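Long-range contacts in galactose mutarotase related enzyme (Lactobacillus acidophilus, PDB 3DCD), which probably binds carbohydrate and may act as an isomerase of the aldose 1-epimerase (galactose mutarotase) type: residues 61-66 with 267-272; 103-108 with 136-141. All blocks are in the same frame, centred on the assembly; numbering follows the deposited sequence.

Contact 1. Residues 61-66 with 267-272; sequences YTYKGK and DLEHKY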
loop_
_atom_site.group_PDB
_atom_site.type_symbol
_atom_site.label_atom_id
_atom_site.label_comp_id
_atom_site.label_asym_id
_atom_site.label_seq_id
_atom_site.Cartn_x
_atom_site.Cartn_y
_atom_site.Cartn_z
ATOM N N TYR A 61 -0.881 13.918 17.220
ATOM C CA TYR A 61 -2.262 13.694 17.581
ATOM C C TYR A 61 -2.355 13.702 19.091
ATOM O O TYR A 61 -1.334 13.632 19.789
ATOM C CB TYR A 61 -2.774 12.366 17.017
ATOM C CG TYR A 61 -2.116 11.117 17.597
ATOM C CD1 TYR A 61 -2.656 10.477 18.720
ATOM C CD2 TYR A 61 -0.982 10.553 16.996
ATOM C CE1 TYR A 61 -2.072 9.339 19.250
ATOM C CE2 TYR A 61 -0.397 9.397 17.515
ATOM C CZ TYR A 61 -0.950 8.801 18.637
ATOM O OH TYR A 61 -0.378 7.669 19.165
ATOM N N THR A 62 -3.579 13.792 19.598
ATOM C CA THR A 62 -3.798 13.661 21.035
ATOM C C THR A 62 -4.648 12.430 21.286
ATOM O O THR A 62 -5.472 12.036 20.453
ATOM C CB THR A 62 -4.447 14.916 21.688
ATOM O OG1 THR A 62 -5.751 15.152 21.127
ATOM C CG2 THR A 62 -3.561 16.147 21.496
ATOM N N TYR A 63 -4.417 11.803 22.430
ATOM C CA TYR A 63 -5.261 10.709 22.855
ATOM C C TYR A 63 -5.402 10.824 24.343
ATOM O O TYR A 63 -4.396 10.924 25.053
ATOM C CB TYR A 63 -4.660 9.361 22.461
ATOM C CG TYR A 63 -5.484 8.180 22.926
ATOM C CD1 TYR A 63 -6.736 7.908 22.360
ATOM C CD2 TYR A 63 -5.017 7.346 23.937
ATOM C CE1 TYR A 63 -7.490 6.830 22.781
ATOM C CE2 TYR A 63 -5.759 6.256 24.370
ATOM C CZ TYR A 63 -6.995 6.005 23.788
ATOM O OH TYR A 63 -7.726 4.927 24.221
ATOM N N LYS A 64 -6.652 10.872 24.808
ATOM C CA LYS A 64 -6.950 11.083 26.228
ATOM C C LYS A 64 -6.256 12.322 26.784
ATOM O O LYS A 64 -5.851 12.331 27.934
ATOM C CB LYS A 64 -6.569 9.854 27.084
ATOM C CG LYS A 64 -7.262 8.548 26.705
ATOM C CD LYS A 64 -8.769 8.647 26.795
ATOM C CE LYS A 64 -9.419 7.301 26.516
ATOM N NZ LYS A 64 -10.849 7.477 26.147
ATOM N N GLY A 65 -6.093 13.351 25.955
ATOM C CA GLY A 65 -5.498 14.613 26.398
ATOM C C GLY A 65 -3.988 14.672 26.327
ATOM O O GLY A 65 -3.377 15.705 26.631
ATOM N N LYS A 66 -3.361 13.566 25.945
ATOM C CA LYS A 66 -1.898 13.519 25.891
ATOM C C LYS A 66 -1.466 13.612 24.441
ATOM O O LYS A 66 -2.114 13.038 23.565
ATOM C CB LYS A 66 -1.373 12.232 26.546
ATOM C CG LYS A 66 0.168 12.106 26.580
ATOM C CD LYS A 66 0.609 10.893 27.382
ATOM C CE LYS A 66 2.045 10.501 27.039
ATOM N NZ LYS A 66 2.557 9.382 27.911
ATOM N N ASP A 267 -7.628 14.909 17.664
ATOM C CA ASP A 267 -7.999 13.870 18.618
ATOM C C ASP A 267 -8.116 12.517 17.906
ATOM O O ASP A 267 -8.960 12.346 17.029
ATOM C CB ASP A 267 -9.328 14.214 19.283
ATOM C CG ASP A 267 -9.694 13.255 20.403
ATOM O OD1 ASP A 267 -9.147 12.132 20.477
ATOM O OD2 ASP A 267 -10.550 13.637 21.221
ATOM N N LEU A 268 -7.269 11.560 18.287
ATOM C CA LEU A 268 -7.303 10.232 17.650
ATOM C C LEU A 268 -8.704 9.605 17.655
ATOM O O LEU A 268 -9.093 8.895 16.719
ATOM C CB LEU A 268 -6.307 9.293 18.340
ATOM C CG LEU A 268 -6.086 7.883 17.788
ATOM C CD1 LEU A 268 -5.449 7.941 16.411
ATOM C CD2 LEU A 268 -5.189 7.140 18.763
ATOM N N GLU A 269 -9.454 9.846 18.727
ATOM C CA GLU A 269 -10.801 9.310 18.827
ATOM C C GLU A 269 -11.768 9.957 17.847
ATOM O O GLU A 269 -12.844 9.420 17.620
ATOM C CB GLU A 269 -11.339 9.459 20.247
ATOM C CG GLU A 269 -10.637 8.573 21.255
ATOM C CD GLU A 269 -11.271 8.655 22.626
ATOM O OE1 GLU A 269 -10.915 9.563 23.409
ATOM O OE2 GLU A 269 -12.129 7.797 22.913
ATOM N N HIS A 270 -11.410 11.111 17.283
ATOM C CA HIS A 270 -12.268 11.763 16.274
ATOM C C HIS A 270 -11.726 11.645 14.851
ATOM O O HIS A 270 -12.360 12.144 13.899
ATOM C CB HIS A 270 -12.449 13.247 16.576
ATOM C CG HIS A 270 -13.020 13.539 17.927
ATOM N ND1 HIS A 270 -12.831 14.749 18.560
ATOM C CD2 HIS A 270 -13.769 12.784 18.766
ATOM C CE1 HIS A 270 -13.443 14.727 19.730
ATOM N NE2 HIS A 270 -14.017 13.544 19.880
ATOM N N LYS A 271 -10.561 11.012 14.691
ATOM C CA LYS A 271 -9.875 11.004 13.387
ATOM C C LYS A 271 -10.636 10.199 12.327
ATOM O O LYS A 271 -10.793 8.996 12.446
ATOM C CB LYS A 271 -8.432 10.507 13.528
ATOM C CG LYS A 271 -7.616 10.491 12.219
ATOM C CD LYS A 271 -6.194 10.009 12.495
ATOM C CE LYS A 271 -5.509 9.545 11.195
ATOM N NZ LYS A 271 -5.467 10.632 10.148
ATOM N N TYR A 272 -11.104 10.897 11.298
ATOM C CA TYR A 272 -11.816 10.289 10.176
ATOM C C TYR A 272 -11.109 9.088 9.552
ATOM O O TYR A 272 -9.881 9.119 9.311
ATOM C CB TYR A 272 -12.070 11.341 9.098
ATOM C CG TYR A 272 -12.676 10.750 7.857
ATOM C CD1 TYR A 272 -14.037 10.435 7.798
ATOM C CD2 TYR A 272 -11.886 10.476 6.745
ATOM C CE1 TYR A 272 -14.588 9.866 6.654
ATOM C CE2 TYR A 272 -12.435 9.912 5.598
ATOM C CZ TYR A 272 -13.777 9.607 5.572
ATOM O OH TYR A 272 -14.306 9.043 4.423
HETATM O O HOH W 1 -8.777 11.125 23.077
#
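Leu268 sets its CD2 methyl against two tyrosines of strand 60-63, 3.8 Å from Tyr61 CE1 and 4.0 Å from Tyr63 CD1. The leucine runs alongside Tyr61, sent there by a CG anti to the backbone N (chi1 -176°). Next along, Glu269 brings its CG to the edge of the Tyr63 ring, near the ring plane. Between these two segments the backbones share one hydrogen bond: Leu268 N donates to Thr62 O at 2.9 Å, almost straight (175°), as part of an isolated bridge between Thr62 and Asp267.

Asp267 turns its carboxylate back on its own loop, and OD1 takes the Glu269 N-H from above the carboxylate plane, closing an Asx turn. The same OD1 and Glu269 OE1 both accept from one water, which in turn receives Lys64 N at 2.8 Å. Lys64 CG, anti to the carbonyl carbon (chi1 -59°), lies over one face of the Tyr63 ring toward the rim; the bend at chi2 turns the rest of the chain to Glu269, where NZ makes a long salt bridge, 3.4 Å to OE1, with weak hydrogen bonds to both carboxylate oxygens.

Tyr63 to Lys66 form the type I' turn of a two-stranded hairpin, 60-63 with 66-69. The 267-272 loop, between strands 249-256 and 275-277, lies against this hairpin, while Leu268 and Glu269 also touch Ile137 of strand 136-147.

Contact 2. Residues 103-108 with 136-141; sequences KVYPFK and MIFGVG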
loop_
_atom_site.group_PDB
_atom_site.type_symbol
_atom_site.label_atom_id
_atom_site.label_comp_id
_atom_site.label_asym_id
_atom_site.label_seq_id
_atom_site.Cartn_x
_atom_site.Cartn_y
_atom_site.Cartn_z
ATOM N N LYS A 103 5.766 4.674 23.030
ATOM C CA LYS A 103 6.066 6.100 23.212
ATOM C C LYS A 103 5.308 7.015 22.243
ATOM O O LYS A 103 5.009 8.173 22.571
ATOM C CB LYS A 103 7.565 6.341 23.026
ATOM C CG LYS A 103 8.451 5.859 24.176
ATOM C CD LYS A 103 9.900 6.138 23.811
ATOM C CE LYS A 103 10.854 5.781 24.920
ATOM N NZ LYS A 103 12.245 5.901 24.411
ATOM N N VAL A 104 5.022 6.496 21.053
ATOM C CA VAL A 104 4.388 7.268 19.984
ATOM C C VAL A 104 2.978 6.759 19.691
ATOM O O VAL A 104 2.257 7.339 18.879
ATOM C CB VAL A 104 5.242 7.248 18.660
ATOM C CG1 VAL A 104 6.640 7.794 18.906
ATOM C CG2 VAL A 104 5.329 5.838 18.073
ATOM N N TYR A 105 2.595 5.669 20.356
ATOM C CA TYR A 105 1.347 4.978 20.044
ATOM C C TYR A 105 0.957 4.101 21.252
ATOM O O TYR A 105 1.507 3.004 21.440
ATOM C CB TYR A 105 1.523 4.161 18.754
ATOM C CG TYR A 105 0.234 3.540 18.244
ATOM C CD1 TYR A 105 -0.793 4.338 17.735
ATOM C CD2 TYR A 105 0.045 2.155 18.284
ATOM C CE1 TYR A 105 -1.992 3.772 17.284
ATOM C CE2 TYR A 105 -1.151 1.581 17.842
ATOM C CZ TYR A 105 -2.160 2.396 17.342
ATOM O OH TYR A 105 -3.354 1.838 16.901
ATOM N N PRO A 106 0.014 4.587 22.086
ATOM C CA PRO A 106 -0.180 4.040 23.442
ATOM C C PRO A 106 -1.089 2.813 23.429
ATOM O O PRO A 106 -2.093 2.764 24.152
ATOM C CB PRO A 106 -0.849 5.201 24.190
ATOM C CG PRO A 106 -1.619 5.923 23.136
ATOM C CD PRO A 106 -0.939 5.678 21.797
ATOM N N PHE A 107 -0.749 1.854 22.572
ATOM C CA PHE A 107 -1.522 0.632 22.426
ATOM C C PHE A 107 -0.631 -0.587 22.374
ATOM O O PHE A 107 0.509 -0.534 21.878
ATOM C CB PHE A 107 -2.398 0.692 21.173
ATOM C CG PHE A 107 -3.424 1.780 21.218
ATOM C CD1 PHE A 107 -4.588 1.624 21.968
ATOM C CD2 PHE A 107 -3.211 2.979 20.542
ATOM C CE1 PHE A 107 -5.536 2.637 22.019
ATOM C CE2 PHE A 107 -4.158 3.997 20.591
ATOM C CZ PHE A 107 -5.328 3.819 21.318
ATOM N N LYS A 108 -1.158 -1.685 22.905
ATOM C CA LYS A 108 -0.515 -2.977 22.792
ATOM C C LYS A 108 -1.209 -3.740 21.672
ATOM O O LYS A 108 -2.430 -3.685 21.553
ATOM C CB LYS A 108 -0.624 -3.736 24.113
ATOM C CG LYS A 108 0.033 -3.017 25.290
ATOM C CD LYS A 108 -0.022 -3.856 26.576
ATOM C CE LYS A 108 0.877 -5.104 26.522
ATOM N NZ LYS A 108 2.319 -4.838 26.208
HETATM N N MSE A 136 -8.613 -0.002 20.484
HETATM C CA MSE A 136 -7.464 0.447 19.710
HETATM C C MSE A 136 -7.929 1.182 18.452
HETATM O O MSE A 136 -8.889 0.772 17.817
HETATM C CB MSE A 136 -6.612 -0.759 19.335
HETATM C CG MSE A 136 -5.408 -0.438 18.497
HETATM SE SE MSE A 136 -4.299 -2.025 18.433
HETATM C CE MSE A 136 -5.319 -2.979 17.107
ATOM N N ILE A 137 -7.235 2.264 18.102
ATOM C CA ILE A 137 -7.579 3.089 16.935
ATOM C C ILE A 137 -6.366 3.098 15.996
ATOM O O ILE A 137 -5.302 3.555 16.394
ATOM C CB ILE A 137 -8.013 4.528 17.364
ATOM C CG1 ILE A 137 -9.200 4.424 18.338
ATOM C CG2 ILE A 137 -8.457 5.337 16.140
ATOM C CD1 ILE A 137 -9.482 5.647 19.218
ATOM N N PHE A 138 -6.535 2.538 14.791
ATOM C CA PHE A 138 -5.451 2.390 13.811
ATOM C C PHE A 138 -5.905 2.463 12.353
ATOM O O PHE A 138 -7.080 2.171 12.009
ATOM C CB PHE A 138 -4.705 1.058 14.005
ATOM C CG PHE A 138 -5.499 -0.129 13.567
ATOM C CD1 PHE A 138 -6.470 -0.677 14.409
ATOM C CD2 PHE A 138 -5.313 -0.681 12.301
ATOM C CE1 PHE A 138 -7.236 -1.759 13.988
ATOM C CE2 PHE A 138 -6.073 -1.750 11.880
ATOM C CZ PHE A 138 -7.034 -2.293 12.718
ATOM N N GLY A 139 -4.953 2.842 11.494
ATOM C CA GLY A 139 -5.088 2.715 10.054
ATOM C C GLY A 139 -4.031 1.721 9.580
ATOM O O GLY A 139 -2.995 1.565 10.216
ATOM N N VAL A 140 -4.319 1.019 8.493
ATOM C CA VAL A 140 -3.365 0.084 7.871
ATOM C C VAL A 140 -3.534 0.154 6.345
ATOM O O VAL A 140 -4.629 0.419 5.855
ATOM C CB VAL A 140 -3.494 -1.371 8.437
ATOM C CG1 VAL A 140 -4.852 -2.011 8.094
ATOM C CG2 VAL A 140 -2.322 -2.241 7.967
ATOM N N GLY A 141 -2.444 -0.041 5.603
ATOM C CA GLY A 141 -2.476 0.079 4.155
ATOM C C GLY A 141 -1.240 -0.539 3.518
ATOM O O GLY A 141 -0.217 -0.732 4.174
#
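Met136, a selenomethionine here, lays its CG over one face of the Phe107 ring, 4.0 Å from Phe107 CG. Its backbone continues across that face: Met136 CA comes within 3.7 Å of Phe107 CE1, and Ile137 N lies over the same face, toward the rim near CZ. That buried N-H finds no hydrogen-bond partner in the model and is met here by an aromatic ring. A first torsion that sets Met136 CG anti to its own nitrogen (chi1 178°) carries the chain on past the phenyl group, and it runs extended to SE, 4.0 Å from Lys108 O.

Tyr105 reaches in beside Phe107 and ends on the strand. Its OH donates to Ile137 O at 2.6 Å, a short bond in which the hydroxyl stands above the carbonyl plane and well off the C=O direction (117°). The acceptor itself lies at the edge of the tyrosine ring, in its plane. Close by, the OH also packs against Phe138 CB (3.3 Å) and Met136 CG (3.5 Å).

Between the two aromatic residues Pro106 is the centre of an inverse gamma turn, closed by Phe107 N to Tyr105 O. With this turn between them, both rings of the connection from helix 99-104 to strand 109-118 meet strand 136-147, which belongs to the antiparallel beta architecture of the galactose mutarotase family.

The rings also support each other, Phe107 CD2 standing 3.4 Å above the Tyr105 plane. On strand 136-147, Met136 and Phe138 pack on Val128 of strand 121-130 and on Leu277 of strand 275-277. Phe107 further meets the Tyr63 ring, while Lys108 leads outward to a salt bridge with Asp97.

How the contacts relate
Contact 2 is nested within the long chain loop that contact 1 closes, and their centres are about 11 Å apart, on the same side of the chain's centre. They touch directly. Tyr61 OH of contact 1 makes a probable hydrogen bond to Val104 O of contact 2, 2.7 Å apart, and also packs on Pro106 CD at 3.3 Å. A second join lies between the other two segments, where Leu268 O is 3.7 Å from Ile137 CG2. The hairpin that contains 61-66 and the 267-272 loop therefore both rest on parts of contact 2.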